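Local structure of redox-sensing transcriptional repressor rex (Thermoanaerobacter ethanolicus, 3WG9) at residues T84-I89 and K146-I151; K172-F177 and V188-V193. The protein probably represses transcription in response to the cellular NADH/NAD(+) redox state, as a dimeric DNA-binding repressor of the Rex family. One frame throughout, in Å; residues are numbered along the deposited sequence.

Interaction 1: residues T84-I89 and K146-I151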
loop_
_atom_site.group_PDB
_atom_site.type_symbol
_atom_site.label_atom_id
_atom_site.label_comp_id
_atom_site.label_asym_id
_atom_site.label_seq_id
_atom_site.Cartn_x
_atom_site.Cartn_y
_atom_site.Cartn_z
ATOM N N THR B 84 -6.434 5.608 20.377
ATOM C CA THR B 84 -7.067 6.392 19.292
ATOM C C THR B 84 -6.100 7.465 18.871
ATOM O O THR B 84 -5.307 7.945 19.686
ATOM C CB THR B 84 -8.374 7.140 19.739
ATOM O OG1 THR B 84 -8.083 7.888 20.920
ATOM C CG2 THR B 84 -9.509 6.158 20.010
ATOM N N TYR B 85 -6.230 7.893 17.614
ATOM C CA TYR B 85 -5.312 8.849 17.006
ATOM C C TYR B 85 -6.222 9.852 16.273
ATOM O O TYR B 85 -7.142 9.466 15.545
ATOM C CB TYR B 85 -4.378 8.142 15.973
ATOM C CG TYR B 85 -3.560 7.048 16.608
ATOM C CD1 TYR B 85 -2.379 7.343 17.293
ATOM C CD2 TYR B 85 -4.031 5.736 16.623
ATOM C CE1 TYR B 85 -1.670 6.338 17.980
ATOM C CE2 TYR B 85 -3.339 4.710 17.314
ATOM C CZ TYR B 85 -2.167 5.038 18.003
ATOM O OH TYR B 85 -1.472 4.042 18.671
ATOM N N ASN B 86 -5.962 11.125 16.490
ATOM C CA ASN B 86 -6.690 12.184 15.773
ATOM C C ASN B 86 -5.975 12.459 14.444
ATOM O O ASN B 86 -4.776 12.695 14.449
ATOM C CB ASN B 86 -6.680 13.430 16.628
ATOM C CG ASN B 86 -7.496 13.250 17.932
ATOM O OD1 ASN B 86 -8.355 12.363 18.004
ATOM N ND2 ASN B 86 -7.164 14.034 18.957
ATOM N N THR B 87 -6.732 12.412 13.354
ATOM C CA THR B 87 -6.239 12.597 12.011
ATOM C C THR B 87 -6.894 13.788 11.339
ATOM O O THR B 87 -8.031 14.176 11.657
ATOM C CB THR B 87 -6.490 11.320 11.168
ATOM O OG1 THR B 87 -7.902 11.157 10.945
ATOM C CG2 THR B 87 -5.902 10.093 11.922
ATOM N N ILE B 88 -6.202 14.341 10.368
ATOM C CA ILE B 88 -6.795 15.231 9.412
ATOM C C ILE B 88 -6.360 14.762 8.055
ATOM O O ILE B 88 -5.330 14.116 7.920
ATOM C CB ILE B 88 -6.329 16.693 9.596
ATOM C CG1 ILE B 88 -4.800 16.839 9.498
ATOM C CG2 ILE B 88 -6.793 17.225 10.953
ATOM C CD1 ILE B 88 -4.282 18.281 9.748
ATOM N N ILE B 89 -7.142 15.107 7.042
ATOM C CA ILE B 89 -6.748 14.830 5.653
ATOM C C ILE B 89 -6.576 16.148 4.980
ATOM O O ILE B 89 -7.463 17.038 5.109
ATOM C CB ILE B 89 -7.916 14.039 4.985
ATOM C CG1 ILE B 89 -7.924 12.642 5.595
ATOM C CG2 ILE B 89 -7.747 13.925 3.460
ATOM C CD1 ILE B 89 -9.069 11.727 5.090
ATOM N N LYS B 146 -5.282 18.746 18.972
ATOM C CA LYS B 146 -4.312 17.703 19.298
ATOM C C LYS B 146 -4.210 16.674 18.160
ATOM O O LYS B 146 -4.396 15.489 18.379
ATOM C CB LYS B 146 -4.643 16.988 20.621
ATOM C CG LYS B 146 -5.176 17.952 21.718
ATOM C CD LYS B 146 -5.506 17.184 23.013
ATOM C CE LYS B 146 -6.438 17.992 23.912
ATOM N NZ LYS B 146 -7.122 17.087 24.880
ATOM N N ILE B 147 -3.972 17.150 16.944
ATOM C CA ILE B 147 -3.863 16.221 15.792
ATOM C C ILE B 147 -2.535 15.473 15.799
ATOM O O ILE B 147 -1.468 16.087 15.847
ATOM C CB ILE B 147 -4.025 16.976 14.475
ATOM C CG1 ILE B 147 -5.327 17.772 14.496
ATOM C CG2 ILE B 147 -3.969 15.982 13.257
ATOM C CD1 ILE B 147 -6.577 16.906 14.690
ATOM N N ASP B 148 -2.624 14.159 15.643
ATOM C CA ASP B 148 -1.479 13.296 15.618
ATOM C C ASP B 148 -1.001 13.059 14.191
ATOM O O ASP B 148 0.194 13.056 13.987
ATOM C CB ASP B 148 -1.844 11.960 16.261
ATOM C CG ASP B 148 -2.242 12.123 17.750
ATOM O OD1 ASP B 148 -1.446 12.743 18.480
ATOM O OD2 ASP B 148 -3.399 11.794 18.115
ATOM N N ILE B 149 -1.909 12.753 13.254
ATOM C CA ILE B 149 -1.507 12.223 11.930
ATOM C C ILE B 149 -2.069 13.149 10.844
ATOM O O ILE B 149 -3.244 13.500 10.918
ATOM C CB ILE B 149 -2.024 10.798 11.693
ATOM C CG1 ILE B 149 -1.509 9.813 12.771
ATOM C CG2 ILE B 149 -1.654 10.334 10.244
ATOM C CD1 ILE B 149 -2.253 8.416 12.732
ATOM N N GLY B 150 -1.215 13.690 9.975
ATOM C CA GLY B 150 -1.715 14.468 8.803
ATOM C C GLY B 150 -1.619 13.517 7.592
ATOM O O GLY B 150 -0.579 12.896 7.314
ATOM N N ILE B 151 -2.725 13.320 6.899
ATOM C CA ILE B 151 -2.712 12.440 5.719
ATOM C C ILE B 151 -2.714 13.308 4.480
ATOM O O ILE B 151 -3.594 14.200 4.371
ATOM C CB ILE B 151 -3.980 11.597 5.736
ATOM C CG1 ILE B 151 -4.052 10.849 7.075
ATOM C CG2 ILE B 151 -4.072 10.673 4.435
ATOM C CD1 ILE B 151 -5.368 10.071 7.329
HETATM O O HOH W 1 -4.599 11.039 20.565
#
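Asn86 and Asp148 grip each other at the opening of a parallel strand pair. Followed outward, Asp148 CB packs against Asn86 O, CG comes no closer than 4.1 Å to Asn86 N, and the branch ending in OD2 does the binding. OD2 takes Asn86 N at 3.1 Å, met on the anti side of the carboxylate and 17° out of its plane; a water also donates to OD2 and to Thr84 O. The other oxygen, OD1, has a long, weak ion pair with Lys172. Asp148 CG lies beside its own backbone N (chi1 -62°), which brings OD2 to the backbone N-H of Asn86, where it stands in for a backbone carbonyl. Asn86 O is gripped twice, by Asp148 N at 2.9 Å and, in the carbonyl plane, by Ile149 N at 3.1 Å. Beyond it the bonds alternate as parallel strands require: Ile88 N to Ile149 O, then Ile151 N to Ile88 O at 2.9 Å. The Asn86 side chain adds a bond of its own, ND2 reaching Lys146 O at 3.2 Å, from above that carbonyl plane, although the acceptor lies close to the plane of the amide.

Apolar side chains close both faces. Ile88 CG2 meets Ile147 CD1 at 3.8 Å, the two side chains crossing at about a right angle, and both pack against helix 138-144. On the face of Thr87, Ile149 and Ile151, Thr87 CG2 lies alongside Ile149 CB, and Ile89 CG1 touches Ile151 CD1 at 4.0 Å. The chemistry thus changes along the pair: side-chain and backbone polar bonds mix at its start and probably help to set the register, whereas buried backbone bonds between aliphatic layers carry it into the Rossmann core.

Interaction 2: residues K172-F177 and V188-V193; sequences KAIWNF and VILENV
With CG anti to the backbone N in Asn176 (chi1 173°) and beside it in Asn192, the two amides meet on one face of a parallel strand pair. Asn176 ND2 gives Asn192 OD1 a nearly straight bond of 2.8 Å, with the acceptor in the Asn176 amide plane, while the two amide planes stand 80° apart. The same ND2 also binds Ile180 O, and OD1 accepts from Leu178 N, so the amide is held from both ends. Replacing Asn176 by an alanine removes all three bonds, and would probably leave Asn192 OD1 without its donor and the loop through Leu178 and Ile180 less firmly tied. Asn192 itself lies against Asp181, which has been seen to bind zinc, not bound to this chain here.

On the opposite face, Trp175 and Glu191 run side by side. Glu191 CG sits at the indole edge, 3.5 Å from Trp175 CD1, and the bend at its chi2 leads the carboxylate away to Arg13 and to Arg205 and Ser198 of the second subunit. Trp175 NE1 also bonds that Ser198. Val193 CG2 comes within 3.4 Å of Trp175 NE1 and lies 3.8 Å from the centroid of the Phe177 ring, only 10° off its normal: a CH-pi contact over the face.

Five backbone bonds run regularly from Ile189 N to Lys172 O through to Val193 N to Asn176 O, the last at 2.8 Å. The strand axes lie 4.7 Å apart and nearly parallel. Strand 189-192 is the outermost on this side of the chain's six-stranded sheet, and Phe177 and Val193, at the strands' carboxyl ends, have both been seen to bind NADH, absent from this chain; this is the usual place for a cofactor site in a Rossmann fold.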
loop_
_atom_site.group_PDB
_atom_site.type_symbol
_atom_site.label_atom_id
_atom_site.label_comp_id
_atom_site.label_asym_id
_atom_site.label_seq_id
_atom_site.Cartn_x
_atom_site.Cartn_y
_atom_site.Cartn_z
ATOM N N LYS B 172 2.733 14.899 14.473
ATOM C CA LYS B 172 3.681 13.820 14.890
ATOM C C LYS B 172 3.990 12.812 13.790
ATOM O O LYS B 172 5.023 12.127 13.815
ATOM C CB LYS B 172 3.158 13.034 16.103
ATOM C CG LYS B 172 2.849 13.934 17.358
ATOM C CD LYS B 172 2.346 13.001 18.505
ATOM C CE LYS B 172 2.199 13.748 19.851
ATOM N NZ LYS B 172 1.209 14.851 19.736
ATOM N N ALA B 173 3.077 12.693 12.823
ATOM C CA ALA B 173 3.261 11.740 11.729
ATOM C C ALA B 173 2.507 12.251 10.518
ATOM O O ALA B 173 1.443 12.919 10.662
ATOM C CB ALA B 173 2.588 10.432 12.135
ATOM N N ILE B 174 3.011 11.832 9.359
ATOM C CA ILE B 174 2.414 12.120 8.084
ATOM C C ILE B 174 2.270 10.833 7.320
ATOM O O ILE B 174 3.233 10.029 7.193
ATOM C CB ILE B 174 3.321 13.110 7.272
ATOM C CG1 ILE B 174 3.202 14.499 7.953
ATOM C CG2 ILE B 174 2.830 13.184 5.805
ATOM C CD1 ILE B 174 4.142 15.559 7.339
ATOM N N TRP B 175 1.048 10.616 6.831
ATOM C CA TRP B 175 0.784 9.454 5.955
ATOM C C TRP B 175 0.642 10.010 4.538
ATOM O O TRP B 175 -0.294 10.751 4.219
ATOM C CB TRP B 175 -0.486 8.727 6.446
ATOM C CG TRP B 175 -0.672 7.343 5.901
ATOM C CD1 TRP B 175 0.323 6.460 5.539
ATOM C CD2 TRP B 175 -1.904 6.660 5.700
ATOM N NE1 TRP B 175 -0.225 5.241 5.154
ATOM C CE2 TRP B 175 -1.594 5.350 5.216
ATOM C CE3 TRP B 175 -3.237 6.999 5.915
ATOM C CZ2 TRP B 175 -2.570 4.437 4.855
ATOM C CZ3 TRP B 175 -4.229 6.065 5.573
ATOM C CH2 TRP B 175 -3.881 4.774 5.113
ATOM N N ASN B 176 1.628 9.731 3.692
ATOM C CA ASN B 176 1.788 10.493 2.448
ATOM C C ASN B 176 1.337 9.634 1.242
ATOM O O ASN B 176 1.996 8.665 0.955
ATOM C CB ASN B 176 3.272 10.848 2.256
ATOM C CG ASN B 176 3.554 11.497 0.895
ATOM O OD1 ASN B 176 2.699 12.201 0.326
ATOM N ND2 ASN B 176 4.731 11.194 0.332
ATOM N N PHE B 177 0.249 9.991 0.569
ATOM C CA PHE B 177 -0.202 9.257 -0.640
ATOM C C PHE B 177 0.396 9.731 -1.970
ATOM O O PHE B 177 0.087 9.164 -3.024
ATOM C CB PHE B 177 -1.707 9.318 -0.770
ATOM C CG PHE B 177 -2.390 8.360 0.150
ATOM C CD1 PHE B 177 -2.702 7.076 -0.298
ATOM C CD2 PHE B 177 -2.535 8.691 1.486
ATOM C CE1 PHE B 177 -3.298 6.146 0.550
ATOM C CE2 PHE B 177 -3.140 7.772 2.354
ATOM C CZ PHE B 177 -3.485 6.504 1.890
ATOM N N VAL B 188 9.746 13.140 13.287
ATOM C CA VAL B 188 8.403 13.064 12.733
ATOM C C VAL B 188 8.309 11.737 11.980
ATOM O O VAL B 188 9.197 11.394 11.199
ATOM C CB VAL B 188 8.144 14.234 11.736
ATOM C CG1 VAL B 188 6.743 14.111 11.028
ATOM C CG2 VAL B 188 8.227 15.602 12.520
ATOM N N ILE B 189 7.252 10.979 12.208
ATOM C CA ILE B 189 7.080 9.705 11.475
ATOM C C ILE B 189 6.606 10.025 10.060
ATOM O O ILE B 189 5.638 10.766 9.921
ATOM C CB ILE B 189 6.047 8.796 12.164
ATOM C CG1 ILE B 189 6.584 8.338 13.523
ATOM C CG2 ILE B 189 5.793 7.503 11.328
ATOM C CD1 ILE B 189 5.484 8.128 14.613
ATOM N N LEU B 190 7.277 9.516 9.016
ATOM C CA LEU B 190 6.772 9.765 7.656
ATOM C C LEU B 190 6.549 8.426 6.995
ATOM O O LEU B 190 7.491 7.652 6.897
ATOM C CB LEU B 190 7.758 10.553 6.787
ATOM C CG LEU B 190 7.446 10.621 5.263
ATOM C CD1 LEU B 190 6.072 11.309 4.902
ATOM C CD2 LEU B 190 8.565 11.361 4.556
ATOM N N GLU B 191 5.306 8.109 6.635
ATOM C CA GLU B 191 5.043 6.810 5.985
ATOM C C GLU B 191 4.564 7.113 4.559
ATOM O O GLU B 191 3.494 7.732 4.376
ATOM C CB GLU B 191 3.955 6.048 6.780
ATOM C CG GLU B 191 3.342 4.808 6.066
ATOM C CD GLU B 191 4.363 3.668 5.835
ATOM O OE1 GLU B 191 5.549 3.794 6.242
ATOM O OE2 GLU B 191 3.943 2.657 5.202
ATOM N N ASN B 192 5.418 6.795 3.577
ATOM C CA ASN B 192 5.091 7.017 2.174
ATOM C C ASN B 192 4.364 5.814 1.647
ATOM O O ASN B 192 4.807 4.639 1.776
ATOM C CB ASN B 192 6.309 7.349 1.274
ATOM C CG ASN B 192 7.104 8.555 1.741
ATOM O OD1 ASN B 192 6.598 9.685 1.830
ATOM N ND2 ASN B 192 8.379 8.324 2.027
ATOM N N VAL B 193 3.178 6.081 1.111
ATOM C CA VAL B 193 2.461 4.996 0.492
ATOM C C VAL B 193 3.053 4.922 -0.908
ATOM O O VAL B 193 3.090 5.897 -1.686
ATOM C CB VAL B 193 0.919 5.264 0.421
ATOM C CG1 VAL B 193 0.194 4.104 -0.196
ATOM C CG2 VAL B 193 0.275 5.485 1.835
#

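Interactions 1 and 2 are two pairings of one parallel sheet, separated by the pairing of strand 149-152 with strand 173-176: Gly150 O lies 2.8 Å from Trp175 N, a probable hydrogen bond, and Ile151 CG2 packs on Phe177 CE2. Both are largely buried, but they differ in place. Interaction 1 is central, with strand 110-117 beyond 85-90 and helices 138-144 and 94-102 nearby; its two faces are mostly aliphatic, and its polar side-chain bonds gather at the strand starts. Interaction 2 is the outer pairing, reaches the second subunit with more residues, and brings amides, an indole and a carboxylate into the contact, concentrated toward the strand ends near the cofactor site.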